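Local coordinates for substrate binding periplasmic protein (Ralstonia solanacearum, PDB 3LOP) that probably binds leucine or a related amino acid in the periplasm, as a substrate-binding protein of the kind that serves transport across the inner membrane, at residues L31-W35 with A271-A277; L252-P257 with L282-E288. All coordinates share one frame; numbering follows the deposited sequence.

Contact 1 of 2, residues L31-W35 with A271-A277. With EDO (1,2-ethanediol), chain C.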
loop_
_atom_site.group_PDB
_atom_site.type_symbol
_atom_site.label_atom_id
_atom_site.label_comp_id
_atom_site.label_asym_id
_atom_site.label_seq_id
_atom_site.Cartn_x
_atom_site.Cartn_y
_atom_site.Cartn_z
ATOM N N LEU A 31 14.681 -7.177 1.688
ATOM C CA LEU A 31 15.696 -6.938 0.673
ATOM C C LEU A 31 16.483 -5.679 1.005
ATOM O O LEU A 31 17.717 -5.676 0.959
ATOM C CB LEU A 31 15.058 -6.788 -0.711
ATOM C CG LEU A 31 16.037 -6.414 -1.833
ATOM C CD1 LEU A 31 17.082 -7.505 -2.003
ATOM C CD2 LEU A 31 15.270 -6.202 -3.131
ATOM N N TYR A 32 15.779 -4.601 1.340
ATOM C CA TYR A 32 16.488 -3.372 1.651
ATOM C C TYR A 32 17.420 -3.534 2.847
ATOM O O TYR A 32 18.570 -3.101 2.805
ATOM C CB TYR A 32 15.535 -2.208 1.926
ATOM C CG TYR A 32 16.327 -0.940 2.126
ATOM C CD1 TYR A 32 16.930 -0.305 1.038
ATOM C CD2 TYR A 32 16.607 -0.466 3.406
ATOM C CE1 TYR A 32 17.806 0.759 1.220
ATOM C CE2 TYR A 32 17.483 0.598 3.601
ATOM C CZ TYR A 32 18.081 1.199 2.504
ATOM O OH TYR A 32 18.988 2.217 2.695
ATOM N N PHE A 33 16.933 -4.152 3.916
ATOM C CA PHE A 33 17.776 -4.319 5.090
ATOM C C PHE A 33 18.951 -5.262 4.844
ATOM O O PHE A 33 20.041 -5.027 5.356
ATOM C CB PHE A 33 16.939 -4.767 6.292
ATOM C CG PHE A 33 16.025 -3.691 6.820
ATOM C CD1 PHE A 33 16.497 -2.396 7.016
ATOM C CD2 PHE A 33 14.695 -3.967 7.119
ATOM C CE1 PHE A 33 15.660 -1.393 7.500
ATOM C CE2 PHE A 33 13.850 -2.968 7.604
ATOM C CZ PHE A 33 14.334 -1.682 7.792
ATOM N N ASP A 34 18.749 -6.318 4.059
ATOM C CA ASP A 34 19.856 -7.226 3.759
ATOM C C ASP A 34 20.906 -6.454 2.961
ATOM O O ASP A 34 22.102 -6.612 3.173
ATOM C CB ASP A 34 19.387 -8.432 2.934
ATOM C CG ASP A 34 18.628 -9.453 3.761
ATOM O OD1 ASP A 34 18.785 -9.460 5.000
ATOM O OD2 ASP A 34 17.887 -10.268 3.166
ATOM N N TRP A 35 20.433 -5.619 2.041
ATOM C CA TRP A 35 21.287 -4.784 1.192
ATOM C C TRP A 35 22.056 -3.792 2.066
ATOM O O TRP A 35 23.273 -3.623 1.919
ATOM C CB TRP A 35 20.381 -4.075 0.179
ATOM C CG TRP A 35 20.934 -2.900 -0.591
ATOM C CD1 TRP A 35 20.397 -1.645 -0.625
ATOM C CD2 TRP A 35 21.999 -2.903 -1.557
ATOM N NE1 TRP A 35 21.043 -0.871 -1.553
ATOM C CE2 TRP A 35 22.034 -1.615 -2.142
ATOM C CE3 TRP A 35 22.924 -3.865 -1.989
ATOM C CZ2 TRP A 35 22.952 -1.262 -3.136
ATOM C CZ3 TRP A 35 23.840 -3.511 -2.982
ATOM C CH2 TRP A 35 23.845 -2.221 -3.542
ATOM N N ALA A 271 20.178 -4.186 -5.503
ATOM C CA ALA A 271 20.099 -4.848 -4.206
ATOM C C ALA A 271 19.748 -6.325 -4.370
ATOM O O ALA A 271 20.356 -7.192 -3.741
ATOM C CB ALA A 271 19.057 -4.152 -3.325
ATOM N N ARG A 272 18.762 -6.607 -5.214
ATOM C CA ARG A 272 18.336 -7.982 -5.450
ATOM C C ARG A 272 19.508 -8.838 -5.925
ATOM O O ARG A 272 19.718 -9.945 -5.431
ATOM C CB ARG A 272 17.212 -8.010 -6.489
ATOM C CG ARG A 272 16.710 -9.403 -6.833
ATOM C CD ARG A 272 15.534 -9.328 -7.794
ATOM N NE ARG A 272 15.051 -10.650 -8.184
ATOM C CZ ARG A 272 15.731 -11.501 -8.943
ATOM N NH1 ARG A 272 16.932 -11.174 -9.402
ATOM N NH2 ARG A 272 15.210 -12.682 -9.244
ATOM N N ALA A 273 20.278 -8.318 -6.873
ATOM C CA ALA A 273 21.417 -9.062 -7.398
ATOM C C ALA A 273 22.526 -9.230 -6.361
ATOM O O ALA A 273 23.069 -10.323 -6.195
ATOM C CB ALA A 273 21.964 -8.373 -8.648
ATOM N N ALA A 274 22.854 -8.155 -5.653
ATOM C CA ALA A 274 23.908 -8.204 -4.647
ATOM C C ALA A 274 23.593 -9.156 -3.496
ATOM O O ALA A 274 24.464 -9.899 -3.033
ATOM C CB ALA A 274 24.171 -6.802 -4.105
ATOM N N VAL A 275 22.351 -9.120 -3.025
ATOM C CA VAL A 275 21.923 -9.971 -1.921
ATOM C C VAL A 275 21.699 -11.406 -2.381
ATOM O O VAL A 275 21.867 -12.348 -1.606
ATOM C CB VAL A 275 20.620 -9.422 -1.286
ATOM C CG1 VAL A 275 20.044 -10.421 -0.293
ATOM C CG2 VAL A 275 20.906 -8.098 -0.594
ATOM N N GLY A 276 21.339 -11.565 -3.649
ATOM C CA GLY A 276 21.083 -12.889 -4.184
ATOM C C GLY A 276 19.685 -13.337 -3.811
ATOM O O GLY A 276 19.428 -14.528 -3.626
ATOM N N ALA A 277 18.778 -12.370 -3.694
ATOM C CA ALA A 277 17.389 -12.642 -3.342
ATOM C C ALA A 277 16.612 -13.079 -4.580
ATOM O O ALA A 277 15.771 -12.341 -5.097
ATOM C CB ALA A 277 16.756 -11.391 -2.734
HETATM C C1 EDO C . 17.488 -7.976 7.649
HETATM O O1 EDO C . 16.466 -8.470 6.780
HETATM C C2 EDO C . 17.991 -9.105 8.540
HETATM O O2 EDO C . 16.965 -9.473 9.458
#

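Contact 2 of 2, residues L252-P257 with L282-E288. With LEU (leucine), chain B.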
loop_
_atom_site.group_PDB
_atom_site.type_symbol
_atom_site.label_atom_id
_atom_site.label_comp_id
_atom_site.label_asym_id
_atom_site.label_seq_id
_atom_site.Cartn_x
_atom_site.Cartn_y
_atom_site.Cartn_z
ATOM N N LEU A 252 -0.446 6.236 -9.462
ATOM C CA LEU A 252 0.896 5.872 -9.030
ATOM C C LEU A 252 1.257 6.687 -7.790
ATOM O O LEU A 252 1.219 7.917 -7.829
ATOM C CB LEU A 252 1.899 6.181 -10.145
ATOM C CG LEU A 252 1.702 5.467 -11.486
ATOM C CD1 LEU A 252 2.510 6.163 -12.578
ATOM C CD2 LEU A 252 2.118 4.023 -11.342
ATOM N N VAL A 253 1.596 6.005 -6.698
ATOM C CA VAL A 253 1.980 6.683 -5.459
ATOM C C VAL A 253 3.366 6.216 -5.008
ATOM O O VAL A 253 3.861 6.605 -3.949
ATOM C CB VAL A 253 0.950 6.432 -4.330
ATOM C CG1 VAL A 253 -0.400 6.997 -4.739
ATOM C CG2 VAL A 253 0.840 4.948 -4.025
HETATM N N MSE A 254 3.978 5.380 -5.838
HETATM C CA MSE A 254 5.310 4.837 -5.594
HETATM C C MSE A 254 6.081 4.828 -6.909
HETATM O O MSE A 254 5.485 4.929 -7.983
HETATM C CB MSE A 254 5.212 3.392 -5.098
HETATM C CG MSE A 254 4.872 3.214 -3.630
HETATM SE SE MSE A 254 6.360 3.676 -2.497
HETATM C CE MSE A 254 5.413 4.742 -1.198
ATOM N N PRO A 255 7.418 4.727 -6.844
ATOM C CA PRO A 255 8.206 4.693 -8.079
ATOM C C PRO A 255 7.679 3.513 -8.905
ATOM O O PRO A 255 7.410 2.439 -8.365
ATOM C CB PRO A 255 9.624 4.464 -7.568
ATOM C CG PRO A 255 9.626 5.225 -6.273
ATOM C CD PRO A 255 8.293 4.839 -5.662
ATOM N N ASN A 256 7.535 3.720 -10.209
ATOM C CA ASN A 256 7.005 2.699 -11.106
ATOM C C ASN A 256 8.020 1.629 -11.494
ATOM O O ASN A 256 9.025 1.926 -12.131
ATOM C CB ASN A 256 6.465 3.394 -12.362
ATOM C CG ASN A 256 5.861 2.431 -13.366
ATOM O OD1 ASN A 256 5.712 1.241 -13.105
ATOM N ND2 ASN A 256 5.502 2.958 -14.532
ATOM N N PRO A 257 7.772 0.365 -11.104
ATOM C CA PRO A 257 8.686 -0.734 -11.435
ATOM C C PRO A 257 8.958 -0.800 -12.939
ATOM O O PRO A 257 10.017 -1.259 -13.369
ATOM C CB PRO A 257 7.937 -1.967 -10.940
ATOM C CG PRO A 257 7.174 -1.448 -9.779
ATOM C CD PRO A 257 6.650 -0.123 -10.281
ATOM N N LEU A 282 10.415 -8.016 -8.493
ATOM C CA LEU A 282 10.175 -6.583 -8.532
ATOM C C LEU A 282 8.676 -6.381 -8.743
ATOM O O LEU A 282 8.097 -6.945 -9.672
ATOM C CB LEU A 282 10.959 -5.959 -9.690
ATOM C CG LEU A 282 10.725 -4.484 -10.020
ATOM C CD1 LEU A 282 11.121 -3.611 -8.836
ATOM C CD2 LEU A 282 11.541 -4.115 -11.254
ATOM N N SER A 283 8.050 -5.597 -7.871
ATOM C CA SER A 283 6.619 -5.323 -7.973
ATOM C C SER A 283 6.316 -4.038 -7.227
ATOM O O SER A 283 7.142 -3.554 -6.455
ATOM C CB SER A 283 5.802 -6.454 -7.346
ATOM O OG SER A 283 5.951 -6.461 -5.934
ATOM N N PHE A 284 5.125 -3.494 -7.447
ATOM C CA PHE A 284 4.741 -2.268 -6.768
ATOM C C PHE A 284 4.783 -2.416 -5.248
ATOM O O PHE A 284 5.365 -1.575 -4.563
ATOM C CB PHE A 284 3.343 -1.824 -7.212
ATOM C CG PHE A 284 3.352 -0.852 -8.363
ATOM C CD1 PHE A 284 3.702 0.482 -8.162
ATOM C CD2 PHE A 284 3.024 -1.272 -9.648
ATOM C CE1 PHE A 284 3.725 1.387 -9.227
ATOM C CE2 PHE A 284 3.042 -0.378 -10.722
ATOM C CZ PHE A 284 3.394 0.954 -10.509
ATOM N N ARG A 285 4.188 -3.479 -4.714
ATOM C CA ARG A 285 4.181 -3.652 -3.266
ATOM C C ARG A 285 5.572 -3.948 -2.704
ATOM O O ARG A 285 5.871 -3.574 -1.573
ATOM C CB ARG A 285 3.185 -4.743 -2.844
ATOM C CG ARG A 285 1.743 -4.535 -3.345
ATOM C CD ARG A 285 1.286 -3.071 -3.328
ATOM N NE ARG A 285 1.131 -2.490 -1.992
ATOM C CZ ARG A 285 0.076 -2.670 -1.196
ATOM N NH1 ARG A 285 -0.945 -3.430 -1.579
ATOM N NH2 ARG A 285 0.029 -2.054 -0.020
ATOM N N ALA A 286 6.431 -4.603 -3.482
ATOM C CA ALA A 286 7.780 -4.884 -2.997
ATOM C C ALA A 286 8.545 -3.564 -2.926
ATOM O O ALA A 286 9.342 -3.336 -2.011
ATOM C CB ALA A 286 8.488 -5.863 -3.930
ATOM N N VAL A 287 8.303 -2.689 -3.897
ATOM C CA VAL A 287 8.955 -1.386 -3.902
ATOM C C VAL A 287 8.469 -0.579 -2.701
ATOM O O VAL A 287 9.247 0.142 -2.079
ATOM C CB VAL A 287 8.668 -0.626 -5.217
ATOM C CG1 VAL A 287 9.088 0.841 -5.098
ATOM C CG2 VAL A 287 9.435 -1.289 -6.355
ATOM N N GLU A 288 7.185 -0.713 -2.369
ATOM C CA GLU A 288 6.617 -0.006 -1.226
ATOM C C GLU A 288 7.341 -0.432 0.056
ATOM O O GLU A 288 7.654 0.397 0.906
ATOM C CB GLU A 288 5.117 -0.308 -1.106
ATOM C CG GLU A 288 4.390 0.560 -0.089
ATOM C CD GLU A 288 2.896 0.278 -0.028
ATOM O OE1 GLU A 288 2.341 -0.238 -1.023
ATOM O OE2 GLU A 288 2.274 0.587 1.010
HETATM N N LEU B . -3.619 -2.412 3.173
HETATM C CA LEU B . -4.514 -3.207 2.286
HETATM C C LEU B . -3.758 -3.652 1.049
HETATM O O LEU B . -4.211 -4.630 0.422
HETATM C CB LEU B . -5.703 -2.354 1.878
HETATM C CG LEU B . -6.235 -1.719 3.157
HETATM C CD1 LEU B . -6.654 -0.339 2.913
HETATM C CD2 LEU B . -7.345 -2.528 3.699
HETATM O OXT LEU B . -2.730 -3.015 0.727
#

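Contact 1 of 2, residues L31-W35 with A271-A277
Leu-31 and Trp-35, one turn apart on helix 19-38, both carry CG anti to the backbone N (chi1 165° for Trp-35), which sends the two side chains out to Ala-271 on helix 263-275. The indole of Trp-35 lies over that alanine: Ala-271 CB stands 3.7 Å from the centroid of the five-membered ring of Trp-35, a CH-pi contact 19° off the ring normal. Farther along the indole, Trp-35 CZ3 meets Ala-274 CB at 3.5 Å, approaching obliquely. The NE1 corner bonds to Glu-267, one turn before Ala-271, helping fix the rotation of the ring. CD1 of Leu-31 makes its closer contacts, at 3.7 Å to Arg-272 CA and 4.0 Å to Ala-277 CB just past the helix end, while CD2 rests more loosely beside Arg-272. Val-275 points toward helix 19-38 with its methyls divided: CG2 lies 3.6 Å from Trp-35 N, while CG1 packs against Asp-34 CB at 3.8 Å, the two side chains crossing at about a right angle. The carboxylate of Asp-34 is engaged by other partners, a salt bridge from Arg-30 and a hydrogen bond to OD1 from an ethanediol probably left by crystallisation. No hydrogen bond joins the segments; large side chains of 31-35 pack on the alanines and valine of 271-277, and the axes of the short segments approach to 9.3 Å, crossing at 59°. Helix 263-275 ends in a Schellman motif, with Gly-276 at positive phi and Ala-277 N bonded to Arg-272 O; its closing turn packs on helix 19-38 of a periplasmic-binding-protein fold.

Contact 2 of 2, residues L252-P257 with L282-E288
Phe-284 and Pro-257 form the tight centre of this contact: Pro-257 CD sits 3.4 Å from the ring centroid of Phe-284, only 11° off the normal, a CH-pi contact over the middle of the face. Around the same ring, Leu-252 CD2 comes to 3.4 Å from Phe-284 CZ, and Asn-256 OD1 to 3.5 Å from that CZ. The Asn-256 amide, nearly parallel to the ring at 12°, is held by Gly-258 and Val-354. Packing slackens at the partly exposed Leu-282, whose CG meets Pro-257 CB at 3.9 Å, and around Val-287, which touches both prolines more distantly. Selenomethionine Met-254, bent at chi2 and chi3, lays SE 3.9 Å from Glu-288 CA. The polar side chains of 282-288 find partners away from this apolar patch: Ser-283 N-caps helix 284-303 through OG, while Arg-285 sends its guanidinium to the bound leucine. NH1 and NH2 both donate to leucine OXT, NH1 at 2.9 Å, and Arg-285 NE pairs with Glu-288 OE1 at 2.7 Å. The helix start thus has an apolar side against 252-257 and a charged side at the ligand, where Glu-288 holds the arginine in position and the guanidinium probably stays cationic, consistent with its recognition of the ligand carboxylate.

From the N terminus, helix 19-38 supplies 31-35, and the chain runs through 235 residues before 271-277 returns to close contact 1. Contact 2 opens inside that span, at 252-257 just after strand 249-252, and closes a far shorter loop of 24 residues at 282-288. The two cross rather than nest, because 271-277 falls inside the loop of contact 2 while its partner 31-35 lies outside it. Their centres are 16 Å apart and the contacts do not touch, but Phe-268 bridges them, meeting Leu-31 as well as Leu-282 and Ala-286. Together they tie helices 19-38, 263-275 and 284-303 to the loop after strand 249-252, and contact 2 supplies Arg-285 to the leucine pocket.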